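Local coordinates for protein endo-1,4-beta-xylanase (Bacteroides thetaiotaomicron VPI-5482, PDB 3KST) that probably hydrolyses glycosidic bonds in plant polysaccharides such as xylan, as a calcium-binding member of glycoside hydrolase family 43, at residues Val217-Ser222 against Val230-Asn235; Ser261-Phe266 against Ile282-Ile287; Val179-Leu184 against Ser206-Glu211. All blocks are in the same frame, centred on the assembly; numbering follows the deposited sequence.

Interaction 1: Val217-Ser222 against Val230-Asn235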
loop_
_atom_site.group_PDB
_atom_site.type_symbol
_atom_site.label_atom_id
_atom_site.label_comp_id
_atom_site.label_asym_id
_atom_site.label_seq_id
_atom_site.Cartn_x
_atom_site.Cartn_y
_atom_site.Cartn_z
ATOM N N VAL A 217 -6.239 -9.242 -5.389
ATOM C CA VAL A 217 -5.564 -9.366 -4.111
ATOM C C VAL A 217 -5.655 -10.767 -3.536
ATOM O O VAL A 217 -6.732 -11.387 -3.532
ATOM C CB VAL A 217 -6.166 -8.387 -3.087
ATOM C CG1 VAL A 217 -5.486 -8.531 -1.692
ATOM C CG2 VAL A 217 -6.063 -6.928 -3.613
ATOM N N GLY A 218 -4.545 -11.253 -2.987
ATOM C CA GLY A 218 -4.509 -12.538 -2.297
ATOM C C GLY A 218 -3.608 -12.422 -1.085
ATOM O O GLY A 218 -3.012 -11.349 -0.850
ATOM N N TYR A 219 -3.496 -13.500 -0.318
ATOM C CA TYR A 219 -2.534 -13.520 0.814
ATOM C C TYR A 219 -1.768 -14.843 0.959
ATOM O O TYR A 219 -2.101 -15.850 0.315
ATOM C CB TYR A 219 -3.202 -13.140 2.145
ATOM C CG TYR A 219 -4.050 -14.218 2.808
ATOM C CD1 TYR A 219 -5.387 -14.386 2.465
ATOM C CD2 TYR A 219 -3.515 -15.058 3.809
ATOM C CE1 TYR A 219 -6.194 -15.360 3.081
ATOM C CE2 TYR A 219 -4.320 -16.047 4.432
ATOM C CZ TYR A 219 -5.650 -16.188 4.060
ATOM O OH TYR A 219 -6.451 -17.136 4.633
ATOM N N ALA A 220 -0.744 -14.772 1.808
ATOM C CA ALA A 220 0.102 -15.890 2.208
ATOM C C ALA A 220 0.432 -15.726 3.672
ATOM O O ALA A 220 0.463 -14.602 4.183
ATOM C CB ALA A 220 1.380 -15.950 1.397
ATOM N N THR A 221 0.660 -16.854 4.341
ATOM C CA THR A 221 0.982 -16.863 5.758
ATOM C C THR A 221 2.345 -17.464 6.029
ATOM O O THR A 221 2.892 -18.210 5.216
ATOM C CB THR A 221 -0.066 -17.638 6.611
ATOM O OG1 THR A 221 -0.134 -19.017 6.219
ATOM C CG2 THR A 221 -1.445 -17.024 6.454
ATOM N N SER A 222 2.847 -17.168 7.225
ATOM C CA SER A 222 4.097 -17.735 7.712
ATOM C C SER A 222 4.194 -17.567 9.226
ATOM O O SER A 222 3.570 -16.675 9.796
ATOM C CB SER A 222 5.273 -17.012 7.077
ATOM O OG SER A 222 5.232 -15.655 7.445
ATOM N N VAL A 230 3.104 -19.835 2.668
ATOM C CA VAL A 230 2.091 -20.700 2.047
ATOM C C VAL A 230 0.906 -19.806 1.671
ATOM O O VAL A 230 0.365 -19.090 2.499
ATOM C CB VAL A 230 1.651 -21.919 2.908
ATOM C CG1 VAL A 230 2.874 -22.773 3.270
ATOM C CG2 VAL A 230 0.869 -21.500 4.147
ATOM N N LYS A 231 0.553 -19.829 0.389
ATOM C CA LYS A 231 -0.539 -19.040 -0.152
ATOM C C LYS A 231 -1.849 -19.669 0.233
ATOM O O LYS A 231 -1.958 -20.912 0.258
ATOM C CB LYS A 231 -0.466 -18.944 -1.692
ATOM C CG LYS A 231 0.614 -17.992 -2.209
ATOM C CD LYS A 231 0.868 -18.176 -3.683
ATOM C CE LYS A 231 1.970 -17.251 -4.233
ATOM N NZ LYS A 231 2.301 -17.501 -5.653
ATOM N N TYR A 232 -2.812 -18.821 0.592
ATOM C CA TYR A 232 -4.192 -19.249 0.867
ATOM C C TYR A 232 -4.723 -19.994 -0.374
ATOM O O TYR A 232 -4.585 -19.497 -1.498
ATOM C CB TYR A 232 -5.024 -18.012 1.186
ATOM C CG TYR A 232 -6.501 -18.242 1.414
ATOM C CD1 TYR A 232 -6.959 -19.246 2.277
ATOM C CD2 TYR A 232 -7.445 -17.403 0.815
ATOM C CE1 TYR A 232 -8.341 -19.431 2.492
ATOM C CE2 TYR A 232 -8.794 -17.555 1.040
ATOM C CZ TYR A 232 -9.249 -18.553 1.875
ATOM O OH TYR A 232 -10.620 -18.660 2.016
ATOM N N SER A 233 -5.312 -21.172 -0.149
ATOM C CA SER A 233 -5.774 -22.031 -1.233
ATOM C C SER A 233 -6.948 -21.443 -2.035
ATOM O O SER A 233 -7.099 -21.779 -3.206
ATOM C CB SER A 233 -6.124 -23.436 -0.700
ATOM O OG SER A 233 -6.158 -24.374 -1.760
ATOM N N LYS A 234 -7.758 -20.572 -1.407
ATOM C CA LYS A 234 -8.922 -19.931 -2.065
ATOM C C LYS A 234 -8.614 -18.494 -2.534
ATOM O O LYS A 234 -9.562 -17.671 -2.710
ATOM C CB LYS A 234 -10.178 -19.880 -1.161
ATOM C CG LYS A 234 -10.573 -21.134 -0.334
ATOM C CD LYS A 234 -11.456 -22.127 -1.084
ATOM C CE LYS A 234 -12.855 -21.559 -1.398
ATOM N NZ LYS A 234 -13.851 -22.644 -1.655
ATOM N N ASN A 235 -7.328 -18.149 -2.717
ATOM C CA ASN A 235 -7.016 -16.849 -3.347
ATOM C C ASN A 235 -7.621 -16.859 -4.770
ATOM O O ASN A 235 -7.720 -17.939 -5.385
ATOM C CB ASN A 235 -5.518 -16.571 -3.486
ATOM C CG ASN A 235 -4.839 -16.085 -2.210
ATOM O OD1 ASN A 235 -5.436 -15.523 -1.294
ATOM N ND2 ASN A 235 -3.527 -16.242 -2.199
#
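Tyr219 and Tyr232 lay their rings one past the other, planes 19° apart but slid so far that overlap is slight. Over the Tyr219 face sits the CB of Tyr232, 3.6 Å from the ring centroid and thus a CH-pi contact. In return Tyr219 OH comes over one face of the Tyr232 ring, 3.2 Å from CD1, and the hydroxyl also makes a weak hydrogen bond to Val293 N. With chi1 at 77°, the Tyr219 CG stands between its own N and C, which tips the phenol toward the 230-235 segment. The segments belong to the beta hairpin of strands 216-222 and 230-231, the latter outermost in a four-stranded antiparallel sheet. Val230 lays its CG2 branch against Thr221 OG1 and pairs by backbone, Thr221 N to Val230 O at 2.9 Å and Val230 N to Thr221 O at 3.0 Å. In the type I turn from Tyr232 to Asn235, the Asn235 amide replaces a peptide group facing Tyr219: OD1 accepts from Tyr219 N, which lies above the carbonyl plane, and ND2 donates to Tyr219 O at 2.9 Å. Polar pairing therefore continues past the short edge strand, and Tyr219 O, also bonded to Tyr232 N, is gripped by two donors.

Interaction 2: Ser261-Phe266 against Ile282-Ile287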
loop_
_atom_site.group_PDB
_atom_site.type_symbol
_atom_site.label_atom_id
_atom_site.label_comp_id
_atom_site.label_asym_id
_atom_site.label_seq_id
_atom_site.Cartn_x
_atom_site.Cartn_y
_atom_site.Cartn_z
ATOM N N SER A 261 -13.181 -2.144 14.111
ATOM C CA SER A 261 -13.344 -3.070 13.006
ATOM C C SER A 261 -12.264 -2.705 11.987
ATOM O O SER A 261 -11.603 -1.675 12.133
ATOM C CB SER A 261 -14.746 -2.943 12.385
ATOM O OG SER A 261 -14.911 -1.730 11.659
ATOM N N TRP A 262 -12.113 -3.519 10.950
ATOM C CA TRP A 262 -11.126 -3.263 9.903
ATOM C C TRP A 262 -11.743 -3.083 8.523
ATOM O O TRP A 262 -12.830 -3.566 8.212
ATOM C CB TRP A 262 -10.076 -4.375 9.845
ATOM C CG TRP A 262 -9.153 -4.444 11.007
ATOM C CD1 TRP A 262 -9.448 -4.884 12.261
ATOM C CD2 TRP A 262 -7.754 -4.120 11.015
ATOM N NE1 TRP A 262 -8.327 -4.833 13.064
ATOM C CE2 TRP A 262 -7.275 -4.367 12.327
ATOM C CE3 TRP A 262 -6.860 -3.640 10.049
ATOM C CZ2 TRP A 262 -5.941 -4.133 12.703
ATOM C CZ3 TRP A 262 -5.514 -3.405 10.426
ATOM C CH2 TRP A 262 -5.079 -3.661 11.741
ATOM N N LYS A 263 -10.989 -2.384 7.687
ATOM C CA LYS A 263 -11.408 -2.066 6.330
ATOM C C LYS A 263 -10.193 -2.266 5.467
ATOM O O LYS A 263 -9.060 -2.291 5.999
ATOM C CB LYS A 263 -11.837 -0.610 6.262
ATOM C CG LYS A 263 -13.151 -0.289 6.993
ATOM C CD LYS A 263 -14.361 -0.792 6.252
ATOM C CE LYS A 263 -15.654 -0.089 6.679
ATOM N NZ LYS A 263 -16.027 -0.446 8.047
ATOM N N TYR A 264 -10.431 -2.401 4.167
ATOM C CA TYR A 264 -9.354 -2.573 3.175
ATOM C C TYR A 264 -9.569 -1.549 2.052
ATOM O O TYR A 264 -10.601 -1.609 1.357
ATOM C CB TYR A 264 -9.352 -4.017 2.643
ATOM C CG TYR A 264 -8.152 -4.334 1.792
ATOM C CD1 TYR A 264 -6.948 -4.715 2.378
ATOM C CD2 TYR A 264 -8.185 -4.200 0.393
ATOM C CE1 TYR A 264 -5.808 -4.983 1.604
ATOM C CE2 TYR A 264 -7.033 -4.484 -0.393
ATOM C CZ TYR A 264 -5.852 -4.872 0.222
ATOM O OH TYR A 264 -4.703 -5.136 -0.509
ATOM N N ILE A 265 -8.641 -0.594 1.906
ATOM C CA ILE A 265 -8.741 0.430 0.853
ATOM C C ILE A 265 -8.025 -0.128 -0.372
ATOM O O ILE A 265 -6.995 -0.789 -0.229
ATOM C CB ILE A 265 -8.188 1.818 1.305
ATOM C CG1 ILE A 265 -8.508 2.903 0.278
ATOM C CG2 ILE A 265 -6.691 1.785 1.620
ATOM C CD1 ILE A 265 -8.150 4.312 0.809
ATOM N N PHE A 266 -8.548 0.139 -1.558
ATOM C CA PHE A 266 -7.958 -0.366 -2.800
ATOM C C PHE A 266 -8.397 0.503 -3.971
ATOM O O PHE A 266 -9.351 1.253 -3.840
ATOM C CB PHE A 266 -8.378 -1.831 -3.072
ATOM C CG PHE A 266 -9.869 -2.018 -3.233
ATOM C CD1 PHE A 266 -10.679 -2.180 -2.114
ATOM C CD2 PHE A 266 -10.465 -1.981 -4.495
ATOM C CE1 PHE A 266 -12.070 -2.322 -2.246
ATOM C CE2 PHE A 266 -11.860 -2.138 -4.662
ATOM C CZ PHE A 266 -12.670 -2.314 -3.517
ATOM N N ILE A 282 -13.347 1.446 -0.603
ATOM C CA ILE A 282 -13.167 0.764 0.694
ATOM C C ILE A 282 -14.186 -0.375 0.923
ATOM O O ILE A 282 -15.378 -0.195 0.707
ATOM C CB ILE A 282 -13.245 1.755 1.840
ATOM C CG1 ILE A 282 -12.103 2.793 1.777
ATOM C CG2 ILE A 282 -13.201 1.030 3.216
ATOM C CD1 ILE A 282 -12.288 3.936 2.785
ATOM N N LYS A 283 -13.689 -1.536 1.366
ATOM C CA LYS A 283 -14.508 -2.706 1.716
ATOM C C LYS A 283 -14.158 -3.099 3.145
ATOM O O LYS A 283 -13.258 -2.509 3.752
ATOM C CB LYS A 283 -14.273 -3.844 0.706
ATOM C CG LYS A 283 -15.044 -3.653 -0.609
ATOM C CD LYS A 283 -14.737 -4.741 -1.681
ATOM C CE LYS A 283 -15.445 -6.065 -1.449
ATOM N NZ LYS A 283 -16.931 -6.078 -1.709
ATOM N N ASP A 284 -14.883 -4.068 3.696
ATOM C CA ASP A 284 -14.584 -4.584 5.015
ATOM C C ASP A 284 -13.409 -5.552 4.923
ATOM O O ASP A 284 -13.137 -6.104 3.861
ATOM C CB ASP A 284 -15.802 -5.253 5.637
ATOM C CG ASP A 284 -16.933 -4.279 5.854
ATOM O OD1 ASP A 284 -16.693 -3.243 6.510
ATOM O OD2 ASP A 284 -18.036 -4.546 5.371
ATOM N N PHE A 285 -12.708 -5.694 6.043
ATOM C CA PHE A 285 -11.537 -6.554 6.170
ATOM C C PHE A 285 -11.544 -7.270 7.506
ATOM O O PHE A 285 -11.815 -6.656 8.528
ATOM C CB PHE A 285 -10.265 -5.709 6.130
ATOM C CG PHE A 285 -9.011 -6.519 6.150
ATOM C CD1 PHE A 285 -8.603 -7.184 5.014
ATOM C CD2 PHE A 285 -8.261 -6.650 7.315
ATOM C CE1 PHE A 285 -7.429 -7.950 5.021
ATOM C CE2 PHE A 285 -7.097 -7.395 7.342
ATOM C CZ PHE A 285 -6.691 -8.075 6.189
ATOM N N ALA A 286 -11.183 -8.545 7.508
ATOM C CA ALA A 286 -11.063 -9.263 8.784
ATOM C C ALA A 286 -10.237 -10.520 8.670
ATOM O O ALA A 286 -10.106 -11.079 7.592
ATOM C CB ALA A 286 -12.437 -9.583 9.374
ATOM N N ILE A 287 -9.649 -10.902 9.809
ATOM C CA ILE A 287 -8.903 -12.158 9.964
ATOM C C ILE A 287 -9.675 -12.904 11.052
ATOM O O ILE A 287 -9.767 -12.431 12.170
ATOM C CB ILE A 287 -7.462 -11.913 10.382
ATOM C CG1 ILE A 287 -6.796 -10.926 9.423
ATOM C CG2 ILE A 287 -6.683 -13.248 10.430
ATOM C CD1 ILE A 287 -5.369 -10.597 9.795
HETATM O O HOH W 1 -15.327 -2.810 8.975
HETATM O O HOH W 2 -12.871 -6.193 10.863
HETATM O O HOH W 3 -18.383 -1.619 8.649
#
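Phe285 packs its CD1 corner against Tyr264, with CD1 to CD1 at 4.0 Å and the ring planes 26° apart, so displaced that the centroids stand 5.9 Å from one another. Both rings have CG anti to the backbone N (chi1 -176° for Phe285) and lie on the sheet face that meets Ile204 and Ile295. On the CD2 side of the Phe285 ring, Trp262 CB lies near the ring plane, at the edge. Further along, the CE1 of Phe266 meets the aliphatic part of Lys283, 3.6 Å from its CD, while the ammonium goes on to Gly297 O and Asp241. Ile265 and Ile282 meet on the reverse face through their CG1 atoms, 3.9 Å apart. The margin is polar: Lys263 and Asp284 run side by side, their salt bridge, a weak one, spans 3.3 Å from NZ to OD1, and a water bridges the same two atoms while also donating to Trp262 O and Ser261 OG. Backbone bonds between Tyr264 and Lys283, in both directions, set the register. The N-to-C directions of the two short segments stand at 130°, well short of antiparallel, consistent with the strong twist of a blade in the five-bladed beta-propeller of family 43.

Interaction 3: Val179-Leu184 against Ser206-Glu211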
loop_
_atom_site.group_PDB
_atom_site.type_symbol
_atom_site.label_atom_id
_atom_site.label_comp_id
_atom_site.label_asym_id
_atom_site.label_seq_id
_atom_site.Cartn_x
_atom_site.Cartn_y
_atom_site.Cartn_z
ATOM N N VAL A 179 0.309 -19.198 -9.721
ATOM C CA VAL A 179 -0.967 -19.880 -10.012
ATOM C C VAL A 179 -1.774 -19.136 -11.076
ATOM O O VAL A 179 -1.483 -17.989 -11.403
ATOM C CB VAL A 179 -1.785 -20.126 -8.696
ATOM C CG1 VAL A 179 -0.943 -20.899 -7.687
ATOM C CG2 VAL A 179 -2.274 -18.857 -8.091
ATOM N N SER A 180 -2.815 -19.786 -11.585
ATOM C CA SER A 180 -3.596 -19.246 -12.717
ATOM C C SER A 180 -4.101 -17.808 -12.572
ATOM O O SER A 180 -3.831 -16.967 -13.433
ATOM C CB SER A 180 -4.777 -20.171 -13.037
ATOM O OG SER A 180 -5.593 -19.570 -14.033
ATOM N N TRP A 181 -4.797 -17.514 -11.470
ATOM C CA TRP A 181 -5.362 -16.165 -11.235
ATOM C C TRP A 181 -4.288 -15.083 -11.174
ATOM O O TRP A 181 -4.583 -13.926 -11.472
ATOM C CB TRP A 181 -6.233 -16.092 -9.976
ATOM C CG TRP A 181 -5.513 -15.960 -8.636
ATOM C CD1 TRP A 181 -5.170 -16.968 -7.775
ATOM C CD2 TRP A 181 -5.074 -14.742 -8.014
ATOM N NE1 TRP A 181 -4.527 -16.457 -6.679
ATOM C CE2 TRP A 181 -4.472 -15.096 -6.782
ATOM C CE3 TRP A 181 -5.114 -13.382 -8.392
ATOM C CZ2 TRP A 181 -3.904 -14.140 -5.921
ATOM C CZ3 TRP A 181 -4.579 -12.434 -7.534
ATOM C CH2 TRP A 181 -3.982 -12.818 -6.309
ATOM N N GLU A 182 -3.068 -15.478 -10.783
ATOM C CA GLU A 182 -1.895 -14.588 -10.705
ATOM C C GLU A 182 -1.134 -14.405 -12.027
ATOM O O GLU A 182 -0.170 -13.650 -12.049
ATOM C CB GLU A 182 -0.861 -15.164 -9.704
ATOM C CG GLU A 182 -1.360 -15.363 -8.305
ATOM C CD GLU A 182 -0.407 -16.134 -7.417
ATOM O OE1 GLU A 182 0.408 -16.959 -7.927
ATOM O OE2 GLU A 182 -0.531 -15.958 -6.189
ATOM N N LEU A 183 -1.515 -15.126 -13.085
ATOM C CA LEU A 183 -0.863 -15.108 -14.381
ATOM C C LEU A 183 -1.862 -14.826 -15.527
ATOM O O LEU A 183 -1.832 -15.481 -16.579
ATOM C CB LEU A 183 -0.115 -16.449 -14.595
ATOM C CG LEU A 183 0.973 -16.781 -13.549
ATOM C CD1 LEU A 183 1.446 -18.226 -13.665
ATOM C CD2 LEU A 183 2.122 -15.815 -13.674
ATOM N N LEU A 184 -2.761 -13.867 -15.298
ATOM C CA LEU A 184 -3.640 -13.368 -16.346
ATOM C C LEU A 184 -2.865 -12.444 -17.308
ATOM O O LEU A 184 -3.119 -12.467 -18.512
ATOM C CB LEU A 184 -4.866 -12.675 -15.753
ATOM C CG LEU A 184 -5.909 -13.510 -15.011
ATOM C CD1 LEU A 184 -6.855 -12.592 -14.220
ATOM C CD2 LEU A 184 -6.723 -14.426 -15.960
ATOM N N SER A 206 -0.961 -8.050 -4.265
ATOM C CA SER A 206 -1.672 -8.005 -5.548
ATOM C C SER A 206 -0.886 -8.741 -6.648
ATOM O O SER A 206 0.343 -8.772 -6.627
ATOM C CB SER A 206 -1.929 -6.558 -5.971
ATOM O OG SER A 206 -2.659 -5.826 -4.999
ATOM N N ALA A 207 -1.599 -9.366 -7.590
ATOM C CA ALA A 207 -0.982 -10.030 -8.748
ATOM C C ALA A 207 -1.607 -9.572 -10.061
ATOM O O ALA A 207 -2.769 -9.113 -10.074
ATOM C CB ALA A 207 -1.006 -11.581 -8.598
ATOM N N ASN A 208 -0.798 -9.696 -11.124
ATOM C CA ASN A 208 -1.052 -9.282 -12.519
ATOM C C ASN A 208 -0.661 -7.858 -12.764
ATOM O O ASN A 208 -0.528 -7.068 -11.806
ATOM C CB ASN A 208 -2.495 -9.524 -12.984
ATOM C CG ASN A 208 -2.849 -10.949 -12.917
ATOM O OD1 ASN A 208 -2.290 -11.756 -13.666
ATOM N ND2 ASN A 208 -3.748 -11.303 -11.999
ATOM N N HIS A 209 -0.378 -7.546 -14.033
ATOM C CA HIS A 209 -0.145 -6.151 -14.437
ATOM C C HIS A 209 -1.404 -5.362 -14.019
ATOM O O HIS A 209 -2.520 -5.817 -14.259
ATOM C CB HIS A 209 0.028 -6.055 -15.951
ATOM C CG HIS A 209 0.637 -4.773 -16.410
ATOM N ND1 HIS A 209 -0.022 -3.566 -16.355
ATOM C CD2 HIS A 209 1.839 -4.517 -16.984
ATOM C CE1 HIS A 209 0.759 -2.615 -16.836
ATOM N NE2 HIS A 209 1.883 -3.170 -17.248
ATOM N N TYR A 210 -1.230 -4.197 -13.402
ATOM C CA TYR A 210 -2.376 -3.380 -12.908
ATOM C C TYR A 210 -3.411 -3.041 -13.998
ATOM O O TYR A 210 -4.594 -2.824 -13.697
ATOM C CB TYR A 210 -1.905 -2.114 -12.167
ATOM C CG TYR A 210 -1.468 -0.971 -13.030
ATOM C CD1 TYR A 210 -2.417 -0.046 -13.544
ATOM C CD2 TYR A 210 -0.130 -0.787 -13.356
ATOM C CE1 TYR A 210 -2.024 1.032 -14.364
ATOM C CE2 TYR A 210 0.281 0.296 -14.187
ATOM C CZ TYR A 210 -0.670 1.194 -14.671
ATOM O OH TYR A 210 -0.265 2.242 -15.458
ATOM N N GLU A 211 -2.945 -2.961 -15.248
ATOM C CA GLU A 211 -3.813 -2.689 -16.393
ATOM C C GLU A 211 -4.817 -3.789 -16.702
ATOM O O GLU A 211 -5.780 -3.536 -17.408
ATOM C CB GLU A 211 -2.979 -2.366 -17.624
ATOM C CG GLU A 211 -2.266 -1.008 -17.498
ATOM C CD GLU A 211 -1.526 -0.578 -18.754
ATOM O OE1 GLU A 211 -1.417 -1.370 -19.733
ATOM O OE2 GLU A 211 -1.057 0.585 -18.752
#
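Ala207 and Asn208, at the end of strand 200-207 in one blade of the family 43 beta-propeller, receive the short 3-10 turn around Trp181 and Glu182, which lies in the connection from strand 172-175 to strand 189-197. The close-packed part is apolar. Ala207 CB rests against both side chains, 3.8 Å from Trp181 CZ3 and equally far from Glu182 CB. Those two side chains are themselves layered, since Glu182 CG sits 3.5 Å above the plane of the Trp181 ring, over its centre. Trp181 reaches this place because its CG stands between the backbone N and C (chi1 80°), which folds the indole back beside its neighbour. The Glu182 carboxylate turns from Ala207 and is held by polar groups: OE1 accepts from Val179 N within its own turn and also forms a salt bridge with Lys231, and OE2 is bonded to Tyr205 OH.

The other side is looser and more open. Leu184 is exposed; its CB comes within 3.4 Å of Asn208 OD1, but this is a flank rather than an interlock. The Asn208 amide supplies the polar bonds between the two segments. The positive phi of Asn208, 87°, marks the break where the strand gives way to a loop. OD1 takes Leu184 N at 2.7 Å, though the bond is bent, and also Gln185 N, so one oxygen fastens two successive backbone amides. The straighter bond is made by the other arm of the amide: Asn208 ND2 meets Trp181 O at 2.8 Å, within both the carbonyl plane and its own amide plane, with the N-H...O angle at 171°.

How the interactions relate
From the N terminus, interaction 3 comes first: it closes a span of 21 residues between its segments, containing strand 189-197 and most of strand 200-207. Interaction 1 then closes the seven-residue loop between strands 216-222 and 230-231 of the same sheet, and interaction 2 the longer loop of a hairpin in a different, mixed sheet, which also includes the first strands of the chain. The three follow in series, neither nesting nor crossing. Interactions 1 and 3 do touch: Lys231 NZ forms a salt bridge with Glu182 OE1 at 3.0 Å, and Trp181 NE1 packs 3.3 Å from Asn235 CB. Between sheets, Val217 CG1 lies 3.7 Å from Tyr264 OH, joining interaction 1 to interaction 2.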